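Local coordinates for conjugal transfer protein-like C-terminal domain-containing protein (Enterococcus faecalis, PDB 4EC6), which is of uncertain function but, as a VirB8-like plasmid transfer protein, probably takes part in type IV secretion during conjugation, at residues A[122-127]-A[131-136]. Residues are numbered along the deposited sequence; the frame is centred on the assembly and turned at random.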
loop_
_atom_site.group_PDB
_atom_site.type_symbol
_atom_site.label_atom_id
_atom_site.label_comp_id
_atom_site.label_asym_id
_atom_site.label_seq_id
_atom_site.Cartn_x
_atom_site.Cartn_y
_atom_site.Cartn_z
ATOM N N LEU A 122 -9.030 -5.674 3.677
ATOM C CA LEU A 122 -10.161 -5.520 2.758
ATOM C C LEU A 122 -9.725 -5.936 1.373
ATOM O O LEU A 122 -8.677 -5.510 0.921
ATOM C CB LEU A 122 -10.647 -4.072 2.706
ATOM C CG LEU A 122 -11.302 -3.610 3.974
ATOM C CD1 LEU A 122 -12.193 -2.443 3.576
ATOM C CD2 LEU A 122 -12.124 -4.710 4.680
ATOM N N LEU A 123 -10.529 -6.744 0.690
ATOM C CA LEU A 123 -10.169 -7.254 -0.612
ATOM C C LEU A 123 -11.241 -6.924 -1.638
ATOM O O LEU A 123 -12.433 -6.832 -1.320
ATOM C CB LEU A 123 -10.024 -8.770 -0.529
ATOM C CG LEU A 123 -9.266 -9.421 0.621
ATOM C CD1 LEU A 123 -9.366 -10.938 0.596
ATOM C CD2 LEU A 123 -7.799 -9.037 0.526
ATOM N N ASN A 124 -10.825 -6.735 -2.869
ATOM C CA ASN A 124 -11.764 -6.832 -3.957
ATOM C C ASN A 124 -11.463 -8.194 -4.547
ATOM O O ASN A 124 -10.348 -8.411 -5.072
ATOM C CB ASN A 124 -11.530 -5.767 -5.031
ATOM C CG ASN A 124 -11.921 -4.351 -4.585
ATOM O OD1 ASN A 124 -12.877 -4.144 -3.811
ATOM N ND2 ASN A 124 -11.187 -3.343 -5.114
ATOM N N VAL A 125 -12.415 -9.119 -4.436
ATOM C CA VAL A 125 -12.306 -10.374 -5.191
ATOM C C VAL A 125 -13.280 -10.407 -6.367
ATOM O O VAL A 125 -14.299 -9.700 -6.408
ATOM C CB VAL A 125 -12.337 -11.664 -4.310
ATOM C CG1 VAL A 125 -11.531 -11.446 -3.049
ATOM C CG2 VAL A 125 -13.735 -12.069 -3.911
ATOM N N SER A 126 -12.919 -11.226 -7.326
ATOM C CA SER A 126 -13.651 -11.337 -8.575
ATOM C C SER A 126 -13.949 -12.825 -8.784
ATOM O O SER A 126 -13.064 -13.685 -8.626
ATOM C CB SER A 126 -12.799 -10.745 -9.695
ATOM O OG SER A 126 -13.370 -10.936 -10.961
ATOM N N VAL A 127 -15.206 -13.132 -9.078
ATOM C CA VAL A 127 -15.605 -14.529 -9.255
ATOM C C VAL A 127 -15.972 -14.894 -10.697
ATOM O O VAL A 127 -15.489 -15.902 -11.214
ATOM C CB VAL A 127 -16.690 -14.973 -8.238
ATOM C CG1 VAL A 127 -17.336 -16.279 -8.681
ATOM C CG2 VAL A 127 -16.083 -15.117 -6.839
ATOM N N SER A 131 -17.374 -8.526 -9.317
ATOM C CA SER A 131 -16.489 -8.085 -8.263
ATOM C C SER A 131 -17.246 -7.753 -6.969
ATOM O O SER A 131 -18.377 -7.307 -7.010
ATOM C CB SER A 131 -15.735 -6.861 -8.753
ATOM O OG SER A 131 -15.224 -6.143 -7.659
ATOM N N LYS A 132 -16.630 -7.978 -5.815
ATOM C CA LYS A 132 -17.242 -7.534 -4.557
ATOM C C LYS A 132 -16.187 -7.320 -3.494
ATOM O O LYS A 132 -15.084 -7.887 -3.564
ATOM C CB LYS A 132 -18.347 -8.502 -4.064
ATOM C CG LYS A 132 -17.872 -9.919 -3.741
ATOM C CD LYS A 132 -19.001 -10.885 -3.391
ATOM C CE LYS A 132 -19.910 -10.352 -2.286
ATOM N NZ LYS A 132 -20.620 -11.439 -1.541
HETATM N N MSE A 133 -16.540 -6.482 -2.535
HETATM C CA MSE A 133 -15.729 -6.189 -1.377
HETATM C C MSE A 133 -15.808 -7.296 -0.350
HETATM O O MSE A 133 -16.883 -7.685 0.067
HETATM C CB MSE A 133 -16.307 -4.940 -0.750
HETATM C CG MSE A 133 -15.400 -3.773 -1.072
HETATM SE SE MSE A 133 -15.829 -2.219 0.111
HETATM C CE MSE A 133 -14.107 -2.266 1.050
ATOM N N GLN A 134 -14.662 -7.811 0.079
ATOM C CA GLN A 134 -14.653 -8.742 1.193
ATOM C C GLN A 134 -13.633 -8.333 2.248
ATOM O O GLN A 134 -12.708 -7.578 1.986
ATOM C CB GLN A 134 -14.413 -10.192 0.713
ATOM C CG GLN A 134 -15.595 -10.734 -0.082
ATOM C CD GLN A 134 -15.750 -12.241 0.001
ATOM O OE1 GLN A 134 -15.134 -13.003 -0.764
ATOM N NE2 GLN A 134 -16.627 -12.683 0.885
ATOM N N LYS A 135 -13.860 -8.798 3.464
ATOM C CA LYS A 135 -12.866 -8.761 4.516
ATOM C C LYS A 135 -12.328 -10.175 4.824
ATOM O O LYS A 135 -13.057 -11.163 4.767
ATOM C CB LYS A 135 -13.433 -8.117 5.760
ATOM C CG LYS A 135 -12.595 -8.383 6.972
ATOM C CD LYS A 135 -12.685 -7.206 7.900
ATOM C CE LYS A 135 -13.860 -7.313 8.838
ATOM N NZ LYS A 135 -14.009 -5.960 9.476
ATOM N N ILE A 136 -11.032 -10.246 5.078
ATOM C CA ILE A 136 -10.378 -11.465 5.466
ATOM C C ILE A 136 -9.623 -11.234 6.783
ATOM O O ILE A 136 -8.932 -10.237 6.937
ATOM C CB ILE A 136 -9.453 -11.981 4.353
ATOM C CG1 ILE A 136 -9.130 -13.428 4.635
ATOM C CG2 ILE A 136 -8.197 -11.125 4.194
ATOM C CD1 ILE A 136 -8.461 -14.113 3.483
#
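Leu-123 and Gln-134 form a hydrogen-bonded antiparallel pair: Leu-123 N reaches Gln-134 O at 2.7 Å with an N-H...O angle of 169°, and the return bond from Gln-134 N to Leu-123 O is 2.8 Å. Two residues on, Val-125 and Lys-132 repeat the ring, with Val-125 N to Lys-132 O at 3.1 Å bent to 146°. Non-hydrogen-bonded pairs alternate with these rings, bringing Met-133 CA 3.4 Å from Leu-123 O in a CA-H...O contact.

On the face carrying Leu-123, Val-125, Lys-132 and Gln-134, side chains meet along the diagonals. CD1 of Leu-123 lies against CG2 of Ile-136 at 3.8 Å. Val-125 offers CG2 to Gln-134 OE1 at 3.6 Å, a van der Waals approach to the amide oxygen; chi1 of -40° sets this methyl between the backbone N and the carbonyl carbon. Leu-65 and Tyr-68 of helix 54-68 cover Ile-136, while Lys-132, at the solvent-facing end, forms a salt bridge with Asp-157.

The other face bears Leu-122, Asn-124, Met-133 (modelled as selenomethionine) and Lys-135. Leu-122 lays CD2 beside CB of Lys-135 at 3.8 Å, and Asn-124 OD1 sits 3.7 Å from Met-133 CG. That oxygen's hydrogen bond goes to Tyr-63 of the second subunit, whose side chain also packs on Met-133.

The four main-chain bonds unite strands 117-126 and 131-142 as the central hairpin of the NTF2-like sheet of this C-terminal domain. Its two faces differ in chemistry: one turns the aliphatic groups of Leu-123 and Val-125 inward but ends in a charged pair at Lys-132, whereas the other combines apolar packing with a polar link between subunits.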